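Local coordinates for glycoside Hydrolase (Bacteroides plebeius, PDB 5T3B), which is a family 50 glycoside hydrolase of a gut bacterium and probably cleaves glycosidic bonds in agarose-like galactans, at residues Q93-T98 and W112-E117; T98-V103 and P328-L333; N361-W366 and S403-V408; F390-E395 and Q413-A418. One frame throughout, in Å; residues are numbered along the deposited sequence.

From the N terminus, contact 1 closes the short loop between 93-98 and 112-117, joining the chain ahead of the hairpin of strands 102-105 and 111-114 to the hairpin's second strand. Contact 2 starts at the shared Thr98 and reaches across more than two hundred residues to 328-333, after helix 300-324; its segments alternate with those of contact 1, so the two cross. They also touch, through the hairpin backbone and Arg102. Contacts 3 and 4 follow later in the chain, their centres 30 to 33 Å from those of contacts 1 and 2. They cross as well: 361-366 meets 403-408, and 390-395 meets helix 412-427, with strand 385-394 pairing with strand 407-409 between them.

Contact 1: Q93-T98 and W112-E117; sequences QKFKAT and WIVDPE. With EDO (1,2-ethanediol), chain F; EDO (1,2-ethanediol), chain O.
Phe95 meets Val114 and Trp112 obliquely with its ring, and this is the close-packed end of the contact. With CG beside its own backbone N (chi1 -59°), the ring is carried toward the strand: Phe95 CD2 lies 3.7 Å from CG2 of Val114, and CZ lies 4.1 Å from CD1 of the Trp112 indole. The two aromatic planes are tilted by 40°. At the other end the contact is more polar and solvent-facing. The methyl of Ala97 rests on the backbone of the turn, CB 3.4 Å from the carbonyl carbon of Glu117, while a water links Thr98 N to Asp115 O. Lys94, bent at its last two torsions, curls back so that NZ donates to Phe95 O (2.8 Å) and also binds a 1,2-ethanediol; its CE passes beside Glu117 O. The turn itself is an Asx turn: Asp115 OD1 accepts from Glu117 N at 2.8 Å, the donor standing above the carboxylate plane, and OD2 is held by Asn84 and Ser88. Strand 112-114 runs between strands 102-105 and 120-126, antiparallel to both, and Trp112 reaches helix 472-480 through Tyr473 and Ile476.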
# COMPACT_ATOMS: atom_id res chain seq x y z
N GLN A 93 -6.28 13.27 20.75
CA GLN A 93 -5.05 14.02 20.49
C GLN A 93 -5.07 14.55 19.11
O GLN A 93 -5.53 13.90 18.16
CB GLN A 93 -3.85 13.09 20.70
CG GLN A 93 -2.47 13.75 20.61
CD GLN A 93 -1.34 12.78 20.84
OE1 GLN A 93 -1.52 11.61 20.81
NE2 GLN A 93 -0.15 13.31 21.10
N LYS A 94 -4.51 15.74 18.96
CA LYS A 94 -4.18 16.28 17.66
C LYS A 94 -2.78 16.87 17.73
O LYS A 94 -2.16 17.02 18.80
CB LYS A 94 -5.19 17.28 17.18
CG LYS A 94 -5.17 18.63 17.83
CD LYS A 94 -6.15 19.67 17.20
CE LYS A 94 -5.64 20.13 15.87
NZ LYS A 94 -4.36 21.00 15.83
N PHE A 95 -2.25 17.20 16.57
CA PHE A 95 -0.90 17.68 16.39
C PHE A 95 -0.93 19.03 15.70
O PHE A 95 -2.00 19.57 15.33
CB PHE A 95 -0.12 16.66 15.55
CG PHE A 95 -0.06 15.32 16.16
CD1 PHE A 95 0.98 15.01 17.04
CD2 PHE A 95 -1.08 14.43 15.97
CE1 PHE A 95 1.02 13.80 17.66
CE2 PHE A 95 -1.05 13.18 16.60
CZ PHE A 95 -0.00 12.85 17.45
N LYS A 96 0.24 19.59 15.45
CA LYS A 96 0.31 20.84 14.71
C LYS A 96 -0.27 20.72 13.31
O LYS A 96 0.02 19.80 12.60
CB LYS A 96 1.75 21.32 14.60
CG LYS A 96 1.89 22.69 13.95
CD LYS A 96 3.34 23.11 13.82
CE LYS A 96 3.43 24.40 12.98
NZ LYS A 96 4.82 24.73 12.47
N ALA A 97 -1.05 21.71 12.93
CA ALA A 97 -1.61 21.81 11.57
C ALA A 97 -0.68 22.56 10.70
O ALA A 97 -0.23 23.65 11.07
CB ALA A 97 -2.94 22.55 11.60
N THR A 98 -0.44 22.06 9.48
CA THR A 98 0.30 22.79 8.46
C THR A 98 -0.48 23.10 7.21
O THR A 98 0.02 23.77 6.27
CB THR A 98 1.55 22.01 8.03
OG1 THR A 98 1.08 20.81 7.40
CG2 THR A 98 2.48 21.71 9.18
N TRP A 112 1.88 8.48 12.85
CA TRP A 112 0.60 8.84 12.29
C TRP A 112 0.76 9.67 11.07
O TRP A 112 1.61 10.58 11.02
CB TRP A 112 -0.19 9.71 13.28
CG TRP A 112 -0.64 9.07 14.53
CD1 TRP A 112 0.01 9.17 15.72
CD2 TRP A 112 -1.74 8.18 14.75
NE1 TRP A 112 -0.61 8.45 16.63
CE2 TRP A 112 -1.72 7.85 16.10
CE3 TRP A 112 -2.76 7.69 13.97
CZ2 TRP A 112 -2.67 7.04 16.70
CZ3 TRP A 112 -3.73 6.88 14.59
CH2 TRP A 112 -3.64 6.57 15.92
N ILE A 113 -0.07 9.43 10.06
CA ILE A 113 -0.37 10.50 9.12
C ILE A 113 -1.27 11.52 9.86
O ILE A 113 -2.18 11.13 10.56
CB ILE A 113 -1.09 9.97 7.88
CG1 ILE A 113 -0.18 9.03 7.14
CG2 ILE A 113 -1.66 11.11 7.02
CD1 ILE A 113 0.96 9.65 6.57
N VAL A 114 -0.95 12.81 9.64
CA VAL A 114 -1.72 13.92 10.24
C VAL A 114 -2.33 14.68 9.07
O VAL A 114 -1.66 14.95 8.06
CB VAL A 114 -0.76 14.80 11.10
CG1 VAL A 114 -1.29 16.16 11.45
CG2 VAL A 114 -0.39 13.91 12.33
N ASP A 115 -3.61 15.03 9.23
CA ASP A 115 -4.34 15.74 8.21
C ASP A 115 -4.03 17.22 8.18
O ASP A 115 -3.27 17.71 9.03
CB ASP A 115 -5.84 15.39 8.31
CG ASP A 115 -6.58 16.10 9.41
OD1 ASP A 115 -6.15 17.12 9.96
OD2 ASP A 115 -7.71 15.58 9.71
N PRO A 116 -4.55 17.94 7.21
CA PRO A 116 -4.22 19.38 7.12
C PRO A 116 -4.51 20.22 8.38
O PRO A 116 -3.88 21.25 8.53
CB PRO A 116 -5.09 19.84 5.98
CG PRO A 116 -5.10 18.64 5.02
CD PRO A 116 -5.24 17.49 5.99
N GLU A 117 -5.45 19.76 9.19
CA GLU A 117 -5.83 20.44 10.44
C GLU A 117 -5.13 19.89 11.67
O GLU A 117 -5.38 20.34 12.76
CB GLU A 117 -7.34 20.37 10.60
CG GLU A 117 -8.06 21.11 9.51
CD GLU A 117 -9.58 21.00 9.60
OE1 GLU A 117 -10.14 21.16 10.74
OE2 GLU A 117 -10.23 20.85 8.53
C1 EDO F . -5.93 9.16 18.02
O1 EDO F . -6.54 8.04 18.68
C2 EDO F . -5.36 10.17 18.94
O2 EDO F . -6.21 10.38 20.09
C1 EDO O . -2.26 23.90 18.26
O1 EDO O . -1.58 23.07 17.34
C2 EDO O . -3.47 23.09 18.59
O2 EDO O . -4.49 23.21 17.59
O HOH W 1 -0.87 19.26 8.99

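Contact 2: T98-V103 and P328-L333; sequences TGRFRV and PELLYL. With EDO (1,2-ethanediol), chain M.
Thr98 faces Glu329 through water: one molecule lies between OG1 and OE1, and a second donates to Thr98 O and to the same OE1. Thr98 OG1 also takes a weak bond from Arg100 N. Arg100 follows, bent at chi2 and chi3 (-66° and -60°), which folds the guanidinium back over Glu329, whose CB lies against one face of the group, 3.7 Å from NH1. The Glu329 carboxylate stands well out of the guanidinium plane, with OE2 4.2 Å from Arg100 NH1, and the two are joined by a water in that plane; the salt bridge of Arg100 NH2 goes to Asp327. A leucine in place of Arg100 would probably leave Asp327 without its charged mate and strip the cover from the Glu329 chain. The contact thus pins the entry to the hairpin of strands 102-105 and 111-114 onto the loop after helix 300-324, where Leu331 and Leu333 bond through their backbones to Phe249. Next, Phe101 O rests on the Leu331 side chain, 3.6 Å from CG, and shares a bridging water with Glu329 O. Phe101 CB meets Leu331 CD1 at 4.1 Å. The Arg102 backbone packs on that methyl, CA to Leu331 CD1 3.9 Å, while its guanidinium leads away to Lys96 O and Glu104. Val103 adds CG2, 4.3 Å from Leu331 CD1.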
# COMPACT_ATOMS: atom_id res chain seq x y z
N THR A 98 -0.44 22.06 9.48
CA THR A 98 0.30 22.79 8.46
C THR A 98 -0.48 23.10 7.21
O THR A 98 0.02 23.77 6.27
CB THR A 98 1.55 22.01 8.03
OG1 THR A 98 1.08 20.81 7.40
CG2 THR A 98 2.48 21.71 9.18
N GLY A 99 -1.74 22.63 7.18
CA GLY A 99 -2.56 22.79 6.01
C GLY A 99 -2.38 21.70 4.95
O GLY A 99 -2.97 21.75 3.87
N ARG A 100 -1.51 20.71 5.27
CA ARG A 100 -1.20 19.64 4.35
C ARG A 100 -1.07 18.34 5.14
O ARG A 100 -0.64 18.35 6.30
CB ARG A 100 0.14 19.92 3.65
CG ARG A 100 0.11 21.16 2.79
CD ARG A 100 -0.78 21.11 1.58
NE ARG A 100 -0.42 20.06 0.65
CZ ARG A 100 0.59 20.15 -0.21
NH1 ARG A 100 1.25 21.28 -0.36
NH2 ARG A 100 0.93 19.11 -0.90
N PHE A 101 -1.38 17.23 4.48
CA PHE A 101 -1.04 15.92 5.03
C PHE A 101 0.45 15.87 5.33
O PHE A 101 1.26 16.25 4.51
CB PHE A 101 -1.48 14.79 4.09
CG PHE A 101 -2.95 14.48 4.16
CD1 PHE A 101 -3.45 13.75 5.23
CD2 PHE A 101 -3.81 14.93 3.21
CE1 PHE A 101 -4.82 13.46 5.32
CE2 PHE A 101 -5.17 14.64 3.29
CZ PHE A 101 -5.67 13.91 4.35
N ARG A 102 0.77 15.27 6.45
CA ARG A 102 2.18 15.13 6.85
C ARG A 102 2.32 13.93 7.79
O ARG A 102 1.32 13.30 8.12
CB ARG A 102 2.67 16.43 7.51
CG ARG A 102 2.04 16.70 8.83
CD ARG A 102 2.40 18.10 9.36
NE ARG A 102 1.99 18.32 10.70
CZ ARG A 102 2.58 17.82 11.75
NH1 ARG A 102 3.72 17.12 11.64
NH2 ARG A 102 2.04 17.98 12.93
N VAL A 103 3.55 13.62 8.21
CA VAL A 103 3.83 12.49 9.05
C VAL A 103 4.28 12.96 10.41
O VAL A 103 5.20 13.79 10.49
CB VAL A 103 4.85 11.55 8.40
CG1 VAL A 103 5.11 10.34 9.24
CG2 VAL A 103 4.42 11.18 7.00
N PRO A 328 7.16 21.33 -2.22
CA PRO A 328 7.96 20.46 -1.38
C PRO A 328 7.22 19.74 -0.26
O PRO A 328 7.78 18.89 0.39
CB PRO A 328 9.01 21.38 -0.78
CG PRO A 328 8.95 22.60 -1.58
CD PRO A 328 7.60 22.74 -2.20
N GLU A 329 5.94 20.07 -0.02
CA GLU A 329 5.16 19.47 1.02
C GLU A 329 4.32 18.27 0.54
O GLU A 329 3.68 17.63 1.39
CB GLU A 329 4.23 20.47 1.71
CG GLU A 329 4.96 21.50 2.57
CD GLU A 329 4.00 22.55 3.03
OE1 GLU A 329 3.39 22.40 4.14
OE2 GLU A 329 3.76 23.52 2.22
N LEU A 330 4.39 17.92 -0.76
CA LEU A 330 3.69 16.72 -1.27
C LEU A 330 4.37 15.51 -0.66
O LEU A 330 5.59 15.38 -0.81
CB LEU A 330 3.79 16.72 -2.77
CG LEU A 330 3.05 15.62 -3.49
CD1 LEU A 330 1.55 15.68 -3.21
CD2 LEU A 330 3.35 15.69 -4.98
N LEU A 331 3.62 14.57 -0.08
CA LEU A 331 4.21 13.37 0.48
C LEU A 331 4.56 12.35 -0.59
O LEU A 331 3.75 12.02 -1.46
CB LEU A 331 3.31 12.72 1.52
CG LEU A 331 2.95 13.57 2.74
CD1 LEU A 331 2.12 12.76 3.72
CD2 LEU A 331 4.21 14.10 3.40
N TYR A 332 5.77 11.78 -0.42
CA TYR A 332 6.24 10.71 -1.25
C TYR A 332 6.02 9.40 -0.51
O TYR A 332 6.61 9.14 0.53
CB TYR A 332 7.68 10.91 -1.64
CG TYR A 332 8.27 9.82 -2.49
CD1 TYR A 332 7.51 9.15 -3.44
CD2 TYR A 332 9.56 9.43 -2.31
CE1 TYR A 332 8.04 8.12 -4.22
CE2 TYR A 332 10.14 8.44 -3.06
CZ TYR A 332 9.39 7.76 -4.01
OH TYR A 332 9.89 6.74 -4.74
N LEU A 333 5.15 8.56 -1.10
CA LEU A 333 4.71 7.30 -0.44
C LEU A 333 5.39 6.08 -1.06
O LEU A 333 4.92 4.97 -0.79
CB LEU A 333 3.21 7.19 -0.53
CG LEU A 333 2.39 8.39 -0.07
CD1 LEU A 333 0.91 8.17 -0.31
CD2 LEU A 333 2.63 8.73 1.38
C1 EDO M . 6.97 16.54 1.56
O1 EDO M . 7.73 15.49 0.92
C2 EDO M . 7.68 17.05 2.85
O2 EDO M . 7.91 15.79 3.53
O HOH W 2 3.25 20.11 5.75
O HOH W 3 2.19 24.56 5.11
O HOH W 4 1.23 23.93 1.08
O HOH W 5 3.50 17.80 4.14
O HOH W 6 0.94 17.01 1.87

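Contact 3: N361-W366 and S403-V408; sequences NYYSKW and SGAGFV. With EDO (1,2-ethanediol), chain G; EDO (1,2-ethanediol), chain J; EDO (1,2-ethanediol), chain E.
Phe407 drives its ring into the bend of 364-366, and it gives up more area here than any other residue. Phe407 CZ lies 3.5 Å from Ser364 C, and the Trp366 backbone N sits at the ring's edge. Phe407 CD2 approaches the indole edge at Trp366 CE3 (3.9 Å). A water rests over the centre of one Phe407 face; it accepts from Ser364 N and donates to Ala405 O, tying the backbones together. Tyr47 stacks on Phe407 as well. The second focus is an off-centre CH-pi contact: Ala405 CB lies 4.3 Å from the centroid of the Tyr363 ring, 29° off the normal. The OH of Tyr363 is bonded to Glu389. Replacing Tyr363 with a valine is likely to leave Glu389 without this hydroxyl partner and the Ala405 methyl without its aromatic surface. A 1,2-ethanediol, probably a crystallisation additive, lies over one face of the tyrosine, its C2 3.3 Å from Tyr363 CZ; its O2 accepts from Ala405 N at 2.8 Å. Segment 361-366 follows strand 358-361, parallel to strand 385-394; Tyr363 and the diol, past the C-terminal end of strand 358-361, are consistent with a sugar-binding pocket of a family 50 (beta/alpha)8 barrel.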
# COMPACT_ATOMS: atom_id res chain seq x y z
N ASN A 361 3.18 -3.71 -0.68
CA ASN A 361 2.09 -4.60 -1.05
C ASN A 361 2.32 -5.91 -0.32
O ASN A 361 3.40 -6.44 -0.45
CB ASN A 361 2.08 -4.85 -2.54
CG ASN A 361 1.76 -3.62 -3.40
OD1 ASN A 361 1.31 -2.60 -2.92
ND2 ASN A 361 1.89 -3.77 -4.69
N TYR A 362 1.38 -6.42 0.44
CA TYR A 362 1.61 -7.50 1.41
C TYR A 362 0.83 -8.74 1.08
O TYR A 362 -0.34 -8.86 1.44
CB TYR A 362 1.36 -7.02 2.84
CG TYR A 362 2.19 -7.74 3.92
CD1 TYR A 362 2.73 -9.02 3.74
CD2 TYR A 362 2.46 -7.13 5.15
CE1 TYR A 362 3.51 -9.63 4.73
CE2 TYR A 362 3.20 -7.75 6.12
CZ TYR A 362 3.73 -8.99 5.91
OH TYR A 362 4.47 -9.56 6.92
N TYR A 363 1.46 -9.63 0.33
CA TYR A 363 0.88 -10.86 -0.15
C TYR A 363 1.63 -12.08 0.39
O TYR A 363 2.72 -12.02 0.89
CB TYR A 363 0.92 -10.88 -1.66
CG TYR A 363 -0.01 -9.87 -2.32
CD1 TYR A 363 -1.37 -10.00 -2.17
CD2 TYR A 363 0.47 -8.76 -2.98
CE1 TYR A 363 -2.24 -9.11 -2.72
CE2 TYR A 363 -0.40 -7.88 -3.60
CZ TYR A 363 -1.77 -8.04 -3.43
OH TYR A 363 -2.66 -7.18 -4.01
N SER A 364 0.90 -13.20 0.27
CA SER A 364 1.43 -14.55 0.47
C SER A 364 1.60 -14.94 1.89
O SER A 364 2.21 -16.00 2.17
CB SER A 364 2.68 -14.81 -0.35
OG SER A 364 2.39 -14.56 -1.75
N LYS A 365 1.06 -14.13 2.81
CA LYS A 365 1.08 -14.41 4.25
C LYS A 365 -0.31 -14.32 4.82
O LYS A 365 -1.08 -13.40 4.50
CB LYS A 365 2.01 -13.47 5.01
CG LYS A 365 3.48 -13.63 4.69
CD LYS A 365 4.14 -14.94 5.11
CE LYS A 365 5.51 -15.06 4.45
NZ LYS A 365 5.40 -15.23 2.97
N TRP A 366 -0.66 -15.28 5.65
CA TRP A 366 -1.94 -15.20 6.32
C TRP A 366 -1.92 -14.09 7.37
O TRP A 366 -2.92 -13.39 7.58
CB TRP A 366 -2.32 -16.58 6.91
CG TRP A 366 -3.68 -16.59 7.51
CD1 TRP A 366 -4.02 -16.73 8.83
CD2 TRP A 366 -4.92 -16.45 6.79
NE1 TRP A 366 -5.38 -16.71 8.97
CE2 TRP A 366 -5.95 -16.51 7.73
CE3 TRP A 366 -5.22 -16.31 5.45
CZ2 TRP A 366 -7.29 -16.44 7.35
CZ3 TRP A 366 -6.53 -16.19 5.09
CH2 TRP A 366 -7.55 -16.28 6.03
N SER A 403 -6.45 -15.25 -11.13
CA SER A 403 -5.51 -14.16 -11.23
C SER A 403 -5.31 -13.53 -9.86
O SER A 403 -6.23 -13.39 -9.08
CB SER A 403 -6.00 -13.12 -12.20
OG SER A 403 -7.13 -12.43 -11.69
N GLY A 404 -4.07 -13.12 -9.62
CA GLY A 404 -3.73 -12.38 -8.41
C GLY A 404 -3.29 -13.27 -7.27
O GLY A 404 -3.69 -14.44 -7.19
N ALA A 405 -2.55 -12.65 -6.36
CA ALA A 405 -1.95 -13.35 -5.27
C ALA A 405 -2.79 -13.48 -4.00
O ALA A 405 -2.44 -14.21 -3.11
CB ALA A 405 -0.61 -12.70 -4.92
N GLY A 406 -3.92 -12.80 -3.93
CA GLY A 406 -4.73 -12.91 -2.76
C GLY A 406 -5.25 -14.33 -2.55
O GLY A 406 -5.63 -14.99 -3.53
N PHE A 407 -5.25 -14.79 -1.31
CA PHE A 407 -5.72 -16.14 -1.07
C PHE A 407 -7.22 -16.29 -1.29
O PHE A 407 -7.96 -15.30 -1.17
CB PHE A 407 -5.37 -16.58 0.34
CG PHE A 407 -3.90 -16.61 0.69
CD1 PHE A 407 -2.94 -17.01 -0.18
CD2 PHE A 407 -3.55 -16.28 1.96
CE1 PHE A 407 -1.60 -17.14 0.24
CE2 PHE A 407 -2.27 -16.37 2.39
CZ PHE A 407 -1.31 -16.85 1.55
N VAL A 408 -7.63 -17.51 -1.57
CA VAL A 408 -9.05 -17.84 -1.68
C VAL A 408 -9.59 -18.38 -0.35
O VAL A 408 -8.97 -19.26 0.25
CB VAL A 408 -9.27 -18.92 -2.75
CG1 VAL A 408 -10.76 -19.27 -2.89
CG2 VAL A 408 -8.69 -18.47 -4.08
C1 EDO G . -2.95 -8.41 -7.16
O1 EDO G . -3.98 -9.17 -7.50
C2 EDO G . -1.94 -9.28 -6.47
O2 EDO G . -1.35 -10.32 -7.30
C1 EDO J . -1.48 -12.85 -12.81
O1 EDO J . -2.03 -13.58 -11.70
C2 EDO J . -2.48 -11.75 -12.92
O2 EDO J . -2.38 -11.00 -11.68
C1 EDO E . 7.59 -13.62 -0.57
O1 EDO E . 6.84 -14.27 0.49
C2 EDO E . 6.72 -13.49 -1.84
O2 EDO E . 5.81 -12.39 -1.51
O HOH W 7 -1.85 -13.17 -0.58

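Contact 4: F390-E395 and Q413-A418; sequences FYTKGE and QNRGFA. With EDO (1,2-ethanediol), chain G.
Strand against helix is the theme: Thr392, in the last part of strand 385-394, packs on Arg415 and Ala418 of helix 412-427, the two short axes running almost antiparallel (167°) and 8.0 Å apart at their closest. Arg415 grips the Thr392 carbonyl side-on, with both NE (2.8 Å) and NH2 (3.0 Å) donating to Thr392 O. The oxygen lies in the guanidinium plane, at its edge. At the carbonyl the two donors differ: NH2 comes in nearly along the C=O axis, whereas NE stands well above the carbonyl plane. A bend at chi3 (78°) turns the arginine's end back onto the strand. These bonds help fix the rotation of the guanidinium, whose NH1 is held by Gly449 O and which makes a cation-pi contact with Tyr458. The two side chains run alongside in opposing senses, Thr392 OG1 lying 3.4 Å from Arg415 CG. The same hydroxyl shares a water with Arg415 O. The other branch, Thr392 CG2, touches Ala418 CB at 3.7 Å, one helical turn on. Farther along the strand Gly394 lets the arginine come close, its N 3.6 Å from Arg415 CD. Helix 412-427 leads on to strand 432-437, which pairs in parallel with strand 385-394; the packing is consistent with a beta-alpha-beta crossover of the (beta/alpha)8 barrel known for family 50, here with strand 407-409 inserted before the helix.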
# COMPACT_ATOMS: atom_id res chain seq x y z
N PHE A 390 -3.72 -5.59 -0.10
CA PHE A 390 -3.96 -6.88 0.51
C PHE A 390 -5.44 -7.21 0.20
O PHE A 390 -6.23 -6.30 0.00
CB PHE A 390 -3.67 -6.91 2.00
CG PHE A 390 -4.68 -6.20 2.84
CD1 PHE A 390 -4.74 -4.80 2.83
CD2 PHE A 390 -5.55 -6.88 3.68
CE1 PHE A 390 -5.71 -4.13 3.58
CE2 PHE A 390 -6.48 -6.20 4.44
CZ PHE A 390 -6.59 -4.82 4.40
N TYR A 391 -5.76 -8.52 0.15
CA TYR A 391 -7.13 -8.99 -0.00
C TYR A 391 -7.16 -10.50 0.06
O TYR A 391 -6.13 -11.15 -0.03
CB TYR A 391 -7.76 -8.55 -1.35
CG TYR A 391 -7.16 -9.11 -2.58
CD1 TYR A 391 -5.96 -8.65 -3.13
CD2 TYR A 391 -7.76 -10.16 -3.28
CE1 TYR A 391 -5.41 -9.19 -4.25
CE2 TYR A 391 -7.19 -10.69 -4.38
CZ TYR A 391 -6.00 -10.25 -4.86
OH TYR A 391 -5.41 -10.84 -5.99
N THR A 392 -8.38 -11.02 0.14
CA THR A 392 -8.73 -12.39 -0.20
C THR A 392 -9.85 -12.41 -1.19
O THR A 392 -10.56 -11.41 -1.36
CB THR A 392 -9.11 -13.22 1.04
OG1 THR A 392 -10.26 -12.66 1.66
CG2 THR A 392 -7.95 -13.30 2.02
N LYS A 393 -10.01 -13.59 -1.82
CA LYS A 393 -11.07 -13.83 -2.82
C LYS A 393 -12.04 -14.84 -2.23
O LYS A 393 -11.64 -15.78 -1.54
CB LYS A 393 -10.43 -14.54 -4.03
CG LYS A 393 -9.30 -13.81 -4.70
CD LYS A 393 -8.46 -14.76 -5.59
CE LYS A 393 -7.22 -14.13 -6.18
NZ LYS A 393 -6.47 -15.21 -6.90
N GLY A 394 -13.31 -14.73 -2.59
CA GLY A 394 -14.35 -15.67 -2.13
C GLY A 394 -14.71 -16.72 -3.16
O GLY A 394 -15.10 -16.41 -4.29
N GLU A 395 -14.63 -17.97 -2.76
CA GLU A 395 -15.00 -19.09 -3.63
C GLU A 395 -16.49 -19.10 -3.96
O GLU A 395 -16.89 -19.52 -5.04
CB GLU A 395 -14.59 -20.39 -2.93
CG GLU A 395 -14.98 -21.65 -3.68
CD GLU A 395 -14.46 -22.91 -2.94
OE1 GLU A 395 -14.96 -23.17 -1.80
OE2 GLU A 395 -13.64 -23.66 -3.53
N GLN A 413 -18.19 -13.87 4.17
CA GLN A 413 -17.98 -13.76 5.62
C GLN A 413 -16.51 -14.05 5.95
O GLN A 413 -15.93 -13.34 6.75
CB GLN A 413 -18.90 -14.68 6.41
CG GLN A 413 -18.60 -14.70 7.88
CD GLN A 413 -19.58 -15.53 8.65
OE1 GLN A 413 -19.79 -16.71 8.36
NE2 GLN A 413 -20.17 -14.92 9.64
N ASN A 414 -15.93 -15.06 5.33
CA ASN A 414 -14.54 -15.40 5.62
C ASN A 414 -13.59 -14.37 5.03
O ASN A 414 -12.49 -14.20 5.59
CB ASN A 414 -14.24 -16.84 5.21
CG ASN A 414 -14.78 -17.83 6.25
OD1 ASN A 414 -14.12 -18.09 7.25
ND2 ASN A 414 -15.92 -18.34 6.03
N ARG A 415 -13.95 -13.69 3.93
CA ARG A 415 -13.17 -12.56 3.50
C ARG A 415 -13.16 -11.51 4.60
O ARG A 415 -12.14 -10.82 4.82
CB ARG A 415 -13.67 -11.96 2.18
CG ARG A 415 -13.63 -12.86 0.97
CD ARG A 415 -14.24 -12.17 -0.23
NE ARG A 415 -13.32 -11.21 -0.81
CZ ARG A 415 -13.71 -10.18 -1.58
NH1 ARG A 415 -14.97 -9.80 -1.72
NH2 ARG A 415 -12.77 -9.48 -2.19
N GLY A 416 -14.29 -11.33 5.22
CA GLY A 416 -14.40 -10.39 6.35
C GLY A 416 -13.52 -10.79 7.51
O GLY A 416 -12.83 -9.96 8.12
N PHE A 417 -13.56 -12.09 7.87
CA PHE A 417 -12.69 -12.59 8.92
C PHE A 417 -11.21 -12.39 8.58
O PHE A 417 -10.40 -11.98 9.45
CB PHE A 417 -12.93 -14.06 9.21
CG PHE A 417 -14.32 -14.43 9.74
CD1 PHE A 417 -15.16 -13.53 10.36
CD2 PHE A 417 -14.75 -15.73 9.62
CE1 PHE A 417 -16.39 -13.90 10.88
CE2 PHE A 417 -15.98 -16.14 10.15
CZ PHE A 417 -16.80 -15.22 10.76
N ALA A 418 -10.83 -12.66 7.32
CA ALA A 418 -9.45 -12.45 6.90
C ALA A 418 -9.08 -10.97 6.97
O ALA A 418 -7.94 -10.64 7.31
CB ALA A 418 -9.25 -12.96 5.51
C1 EDO G . -2.95 -8.41 -7.16
O1 EDO G . -3.98 -9.17 -7.50
C2 EDO G . -1.94 -9.28 -6.47
O2 EDO G . -1.35 -10.32 -7.30
O HOH W 8 -10.07 -10.20 2.90